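Local atomic coordinates of polyketide synthase PksJ (PDB entry 4J1Q), a protein that stereoselectively reduces keto groups of polyketide intermediates in the bacillaene assembly line, through a ketoreductase domain that binds NADPH. Residues D169-Y174 / F180-R185; Y364-A369 / V424-Q429. One frame throughout, in Å; residues are numbered along the deposited sequence.

Contact 1: residues D169-Y174 / F180-R185; sequences DKQIRY and FVKGWR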
loop_
_atom_site.group_PDB
_atom_site.type_symbol
_atom_site.label_atom_id
_atom_site.label_comp_id
_atom_site.label_asym_id
_atom_site.label_seq_id
_atom_site.Cartn_x
_atom_site.Cartn_y
_atom_site.Cartn_z
ATOM N N ASP A 169 -7.369 -9.946 16.471
ATOM C CA ASP A 169 -7.448 -10.405 15.077
ATOM C C ASP A 169 -7.810 -9.253 14.159
ATOM O O ASP A 169 -8.999 -8.921 14.004
ATOM C CB ASP A 169 -8.524 -11.489 14.910
ATOM C CG ASP A 169 -8.030 -12.868 15.270
ATOM O OD1 ASP A 169 -6.863 -12.994 15.721
ATOM O OD2 ASP A 169 -8.818 -13.831 15.095
ATOM N N LYS A 170 -6.808 -8.754 13.441
ATOM C CA LYS A 170 -6.936 -7.471 12.744
ATOM C C LYS A 170 -7.378 -7.663 11.307
ATOM O O LYS A 170 -8.155 -6.868 10.786
ATOM C CB LYS A 170 -5.636 -6.668 12.822
ATOM C CG LYS A 170 -5.158 -6.420 14.247
ATOM C CD LYS A 170 -6.200 -5.698 15.086
ATOM C CE LYS A 170 -5.635 -5.249 16.433
ATOM N NZ LYS A 170 -6.696 -4.761 17.379
ATOM N N GLN A 171 -6.887 -8.726 10.675
ATOM C CA GLN A 171 -7.279 -9.054 9.321
ATOM C C GLN A 171 -7.697 -10.504 9.234
ATOM O O GLN A 171 -6.954 -11.412 9.596
ATOM C CB GLN A 171 -6.157 -8.752 8.340
ATOM C CG GLN A 171 -5.804 -7.279 8.318
ATOM C CD GLN A 171 -4.543 -7.010 7.538
ATOM O OE1 GLN A 171 -3.434 -7.230 8.038
ATOM N NE2 GLN A 171 -4.706 -6.636 6.284
ATOM N N ILE A 172 -8.913 -10.709 8.765
ATOM C CA ILE A 172 -9.568 -11.985 8.877
ATOM C C ILE A 172 -10.161 -12.348 7.521
ATOM O O ILE A 172 -10.561 -11.471 6.763
ATOM C CB ILE A 172 -10.621 -11.974 10.020
ATOM C CG1 ILE A 172 -9.890 -11.867 11.365
ATOM C CG2 ILE A 172 -11.446 -13.256 10.008
ATOM C CD1 ILE A 172 -10.735 -11.381 12.523
ATOM N N ARG A 173 -10.059 -13.617 7.162
ATOM C CA ARG A 173 -10.504 -14.078 5.869
ATOM C C ARG A 173 -11.447 -15.301 5.977
ATOM O O ARG A 173 -11.084 -16.318 6.558
ATOM C CB ARG A 173 -9.309 -14.435 5.018
ATOM C CG ARG A 173 -9.654 -14.581 3.548
ATOM C CD ARG A 173 -8.512 -14.075 2.695
ATOM N NE ARG A 173 -8.558 -14.676 1.368
ATOM C CZ ARG A 173 -8.231 -14.049 0.246
ATOM N NH1 ARG A 173 -8.296 -14.696 -0.911
ATOM N NH2 ARG A 173 -7.837 -12.781 0.282
ATOM N N TYR A 174 -12.616 -15.198 5.353
ATOM C CA TYR A 174 -13.520 -16.332 5.211
ATOM C C TYR A 174 -13.713 -16.672 3.742
ATOM O O TYR A 174 -14.185 -15.835 2.971
ATOM C CB TYR A 174 -14.881 -16.021 5.840
ATOM C CG TYR A 174 -14.825 -15.759 7.324
ATOM C CD1 TYR A 174 -14.608 -16.798 8.230
ATOM C CD2 TYR A 174 -15.005 -14.473 7.829
ATOM C CE1 TYR A 174 -14.582 -16.563 9.596
ATOM C CE2 TYR A 174 -14.944 -14.224 9.189
ATOM C CZ TYR A 174 -14.749 -15.274 10.070
ATOM O OH TYR A 174 -14.724 -15.041 11.425
ATOM N N PHE A 180 -9.297 -17.684 8.107
ATOM C CA PHE A 180 -7.891 -17.277 8.187
ATOM C C PHE A 180 -7.694 -15.907 8.822
ATOM O O PHE A 180 -8.555 -15.016 8.714
ATOM C CB PHE A 180 -7.214 -17.309 6.803
ATOM C CG PHE A 180 -7.341 -18.632 6.085
ATOM C CD1 PHE A 180 -8.273 -18.811 5.061
ATOM C CD2 PHE A 180 -6.494 -19.686 6.396
ATOM C CE1 PHE A 180 -8.372 -20.032 4.391
ATOM C CE2 PHE A 180 -6.599 -20.907 5.733
ATOM C CZ PHE A 180 -7.559 -21.090 4.751
ATOM N N VAL A 181 -6.530 -15.744 9.452
ATOM C CA VAL A 181 -6.063 -14.470 9.975
ATOM C C VAL A 181 -4.761 -14.123 9.237
ATOM O O VAL A 181 -4.001 -15.014 8.912
ATOM C CB VAL A 181 -5.776 -14.603 11.483
ATOM C CG1 VAL A 181 -5.225 -13.295 12.037
ATOM C CG2 VAL A 181 -7.053 -15.032 12.244
ATOM N N LYS A 182 -4.499 -12.843 8.962
ATOM C CA LYS A 182 -3.220 -12.449 8.343
ATOM C C LYS A 182 -2.130 -12.249 9.393
ATOM O O LYS A 182 -2.389 -11.718 10.473
ATOM C CB LYS A 182 -3.389 -11.170 7.521
ATOM C CG LYS A 182 -2.443 -11.044 6.334
ATOM C CD LYS A 182 -2.517 -9.641 5.739
ATOM C CE LYS A 182 -3.443 -9.567 4.526
ATOM N NZ LYS A 182 -2.802 -10.238 3.356
ATOM N N GLY A 183 -0.934 -12.739 9.090
ATOM C CA GLY A 183 0.238 -12.572 9.935
ATOM C C GLY A 183 1.476 -12.587 9.029
ATOM O O GLY A 183 1.350 -12.527 7.813
ATOM N N TRP A 184 2.655 -12.768 9.614
ATOM C CA TRP A 184 3.908 -12.514 8.917
ATOM C C TRP A 184 4.828 -13.699 8.987
ATOM O O TRP A 184 5.390 -13.984 10.045
ATOM C CB TRP A 184 4.605 -11.297 9.512
ATOM C CG TRP A 184 3.918 -9.997 9.203
ATOM C CD1 TRP A 184 3.233 -9.153 10.085
ATOM C CD2 TRP A 184 3.822 -9.340 7.894
ATOM N NE1 TRP A 184 2.740 -8.052 9.422
ATOM C CE2 TRP A 184 3.040 -8.114 8.104
ATOM C CE3 TRP A 184 4.281 -9.639 6.617
ATOM C CZ2 TRP A 184 2.768 -7.233 7.064
ATOM C CZ3 TRP A 184 3.993 -8.758 5.577
ATOM C CH2 TRP A 184 3.266 -7.576 5.795
ATOM N N ARG A 185 5.001 -14.388 7.857
ATOM C CA ARG A 185 6.041 -15.409 7.719
ATOM C C ARG A 185 7.353 -14.822 7.215
ATOM O O ARG A 185 7.400 -14.150 6.166
ATOM C CB ARG A 185 5.586 -16.564 6.816
ATOM C CG ARG A 185 6.505 -17.786 6.862
ATOM C CD ARG A 185 5.761 -19.101 6.605
ATOM N NE ARG A 185 5.166 -19.167 5.266
ATOM C CZ ARG A 185 5.843 -19.404 4.141
ATOM N NH1 ARG A 185 7.151 -19.620 4.177
ATOM N NH2 ARG A 185 5.215 -19.407 2.971
#
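Arg173 and Phe180 face each other as an antiparallel hydrogen-bonded pair in the beta hairpin of strands 171-175 and 178-186. Arg173 N gives its hydrogen to Phe180 O at 2.6 Å, and Phe180 N returns one to Arg173 O at 2.7 Å. Two residues along each strand, beyond the non-hydrogen-bonded pair Ile172-Val181, Lys182 N binds Gln171 O at 2.9 Å. Two of these acceptors do double work: Gln171 O also receives the CA-H of Val181 at 3.2 Å, and Phe180 O that of Ile172. The hairpin's inward peptide groups thus satisfy each other in pairs, while the backbone of Ile172, on the side away from strand 178-186, bonds to Val144 and Glu146 of strand 140-147. Ile172 and Val181 share one face, with Asp169 OD2 resting on Val181 CG2, yet that carboxylate spends its charge on Arg179. On the other, the CB atoms of Arg173 and Phe180 meet at 4.0 Å, and the Arg173 guanidinium leads away to salt bridges, NE with Glu175 and NH2 with Glu146. Gln171 OE1 accepts a weak hydrogen bond from Lys131 NZ; Lys182 CD lies 3.5 Å from Gln171 OE1, and chi3 of -97° swings CE to 3.6 Å from Gln171 NE2.

Contact 2: residues Y364-A369 / V424-Q429; sequences YRRSLA and VSDKPQ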
loop_
_atom_site.group_PDB
_atom_site.type_symbol
_atom_site.label_atom_id
_atom_site.label_comp_id
_atom_site.label_asym_id
_atom_site.label_seq_id
_atom_site.Cartn_x
_atom_site.Cartn_y
_atom_site.Cartn_z
ATOM N N TYR A 364 -4.010 -8.210 -7.009
ATOM C CA TYR A 364 -5.045 -8.047 -8.012
ATOM C C TYR A 364 -4.466 -7.995 -9.430
ATOM O O TYR A 364 -5.035 -8.567 -10.358
ATOM C CB TYR A 364 -5.871 -6.808 -7.707
ATOM C CG TYR A 364 -6.593 -6.242 -8.894
ATOM C CD1 TYR A 364 -7.774 -6.820 -9.369
ATOM C CD2 TYR A 364 -6.129 -5.093 -9.515
ATOM C CE1 TYR A 364 -8.446 -6.281 -10.449
ATOM C CE2 TYR A 364 -6.786 -4.551 -10.600
ATOM C CZ TYR A 364 -7.945 -5.137 -11.059
ATOM O OH TYR A 364 -8.598 -4.540 -12.117
ATOM N N ARG A 365 -3.310 -7.360 -9.586
ATOM C CA ARG A 365 -2.648 -7.344 -10.881
ATOM C C ARG A 365 -2.146 -8.732 -11.306
ATOM O O ARG A 365 -2.288 -9.117 -12.469
ATOM C CB ARG A 365 -1.526 -6.306 -10.944
ATOM C CG ARG A 365 -1.405 -5.649 -12.311
ATOM C CD ARG A 365 -0.296 -4.613 -12.354
ATOM N NE ARG A 365 0.948 -5.172 -12.857
ATOM C CZ ARG A 365 1.273 -5.262 -14.144
ATOM N NH1 ARG A 365 0.466 -4.789 -15.090
ATOM N NH2 ARG A 365 2.420 -5.819 -14.477
ATOM N N ARG A 366 -1.608 -9.500 -10.361
ATOM C CA ARG A 366 -1.103 -10.844 -10.678
ATOM C C ARG A 366 -2.201 -11.729 -11.254
ATOM O O ARG A 366 -1.978 -12.470 -12.201
ATOM C CB ARG A 366 -0.484 -11.521 -9.450
ATOM C CG ARG A 366 0.676 -10.754 -8.856
ATOM C CD ARG A 366 1.710 -11.689 -8.269
ATOM N NE ARG A 366 3.031 -11.050 -8.255
ATOM C CZ ARG A 366 4.066 -11.480 -7.537
ATOM N NH1 ARG A 366 3.951 -12.577 -6.809
ATOM N NH2 ARG A 366 5.217 -10.821 -7.554
ATOM N N SER A 367 -3.379 -11.654 -10.655
ATOM C CA SER A 367 -4.530 -12.425 -11.092
ATOM C C SER A 367 -4.860 -12.048 -12.527
ATOM O O SER A 367 -5.138 -12.907 -13.366
ATOM C CB SER A 367 -5.721 -12.135 -10.159
ATOM O OG SER A 367 -6.939 -12.650 -10.652
ATOM N N LEU A 368 -4.781 -10.756 -12.813
ATOM C CA LEU A 368 -5.038 -10.259 -14.145
ATOM C C LEU A 368 -4.028 -10.817 -15.132
ATOM O O LEU A 368 -4.380 -11.169 -16.256
ATOM C CB LEU A 368 -4.990 -8.737 -14.153
ATOM C CG LEU A 368 -6.319 -8.055 -13.833
ATOM C CD1 LEU A 368 -6.117 -6.553 -13.687
ATOM C CD2 LEU A 368 -7.331 -8.380 -14.931
ATOM N N ALA A 369 -2.772 -10.888 -14.711
ATOM C CA ALA A 369 -1.731 -11.439 -15.558
ATOM C C ALA A 369 -2.019 -12.915 -15.875
ATOM O O ALA A 369 -1.833 -13.369 -17.013
ATOM C CB ALA A 369 -0.370 -11.281 -14.896
ATOM N N VAL A 424 13.489 -11.685 -7.028
ATOM C CA VAL A 424 13.712 -13.100 -7.247
ATOM C C VAL A 424 12.713 -13.984 -6.481
ATOM O O VAL A 424 12.284 -15.017 -6.987
ATOM C CB VAL A 424 15.180 -13.535 -6.963
ATOM C CG1 VAL A 424 16.168 -12.504 -7.479
ATOM C CG2 VAL A 424 15.417 -13.809 -5.481
ATOM N N SER A 425 12.316 -13.564 -5.281
ATOM C CA SER A 425 11.324 -14.321 -4.515
ATOM C C SER A 425 9.949 -14.348 -5.198
ATOM O O SER A 425 9.267 -15.367 -5.194
ATOM C CB SER A 425 11.227 -13.804 -3.088
ATOM O OG SER A 425 10.579 -12.540 -3.057
ATOM N N ASP A 426 9.591 -13.245 -5.846
ATOM C CA ASP A 426 8.398 -13.168 -6.707
ATOM C C ASP A 426 7.068 -13.199 -5.976
ATOM O O ASP A 426 6.070 -13.677 -6.510
ATOM C CB ASP A 426 8.409 -14.223 -7.818
ATOM C CG ASP A 426 7.616 -13.776 -9.050
ATOM O OD1 ASP A 426 7.316 -12.576 -9.172
ATOM O OD2 ASP A 426 7.281 -14.612 -9.898
ATOM N N LYS A 427 7.031 -12.570 -4.812
ATOM C CA LYS A 427 5.800 -12.440 -4.051
ATOM C C LYS A 427 5.237 -11.070 -4.302
ATOM O O LYS A 427 5.976 -10.138 -4.608
ATOM C CB LYS A 427 6.088 -12.630 -2.569
ATOM C CG LYS A 427 6.519 -14.038 -2.221
ATOM C CD LYS A 427 7.004 -14.117 -0.785
ATOM C CE LYS A 427 7.434 -15.527 -0.395
ATOM N NZ LYS A 427 6.296 -16.477 -0.368
ATOM N N PRO A 428 3.916 -10.953 -4.248
ATOM C CA PRO A 428 3.263 -9.680 -4.539
ATOM C C PRO A 428 3.633 -8.612 -3.503
ATOM O O PRO A 428 3.506 -7.418 -3.763
ATOM C CB PRO A 428 1.775 -10.015 -4.422
ATOM C CG PRO A 428 1.684 -11.512 -4.570
ATOM C CD PRO A 428 2.954 -12.043 -3.986
ATOM N N GLN A 429 4.027 -9.041 -2.315
ATOM C CA GLN A 429 4.236 -8.112 -1.226
ATOM C C GLN A 429 5.406 -8.537 -0.371
ATOM O O GLN A 429 5.422 -9.644 0.183
ATOM C CB GLN A 429 2.968 -8.018 -0.364
ATOM C CG GLN A 429 2.737 -6.663 0.266
ATOM C CD GLN A 429 1.610 -6.706 1.282
ATOM O OE1 GLN A 429 0.573 -7.330 1.043
ATOM N NE2 GLN A 429 1.824 -6.087 2.433
#
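Arg366 reaches from helix 349-370 into the turn that follows helix 412-425, and this one side chain carries the contact, a compact example of an arginine bonding to the backbone beyond a helix end. Its CB is directed toward the turn, with CG anti to the carbonyl carbon (chi1 -60°), and a bend at chi2 carries the chain on past Pro428. CD is the first atom to touch, 3.7 Å from Pro428 CG; NE follows at 4.0 Å from the same carbon. The flat end then lies with one face against the proline, Pro428 CA sitting 3.6 Å above its plane and over its centre. NH1 donates to Asp426 O, an acceptor at the guanidinium edge, although the modelled 2.4 Å is too short to be trusted in detail. Pro428 N, 3.0 Å from NH1, has no hydrogen to share and simply lies over the face. Arg366 NH2 stands 3.1 Å from Lys427 O. Between Arg366 NH2 and Asp426 OD1, 3.2 Å apart, the salt bridge is one of charge alone, because the oxygen is well out of the guanidinium plane. NH2 also makes a weak hydrogen bond to Thr378 O. Asp426 is the first residue to leave the helix, with phi at 71°, in the left-handed region. The contact thus joins the last turns of helix 349-370 to the turn after helix 412-425, beside strand 377-383: Arg366 touches Ile379 and Asp426 touches Ser377, while Pro428, bonded through its backbone to Ser380, leads into strand 429-435.

Contact 1 is partly buried and contact 2 lies at the surface, and their chemistry differs accordingly. In contact 1 regular main-chain bonds join two neighbouring strands, with the charged ends of Asp169 and Arg173 turned to partners elsewhere; in contact 2 a single charged side chain bridges elements distant in sequence, meeting a main-chain oxygen, a carboxylate and a proline. They share no element, yet they are close: strand 22-31 runs between strands 178-186 and 429-435, and Trp184 CH2 packs against Gln429 NE2 at 3.9 Å, that amide also binding Asn382. The centres of contact 1 and contact 2 are about 19 Å apart.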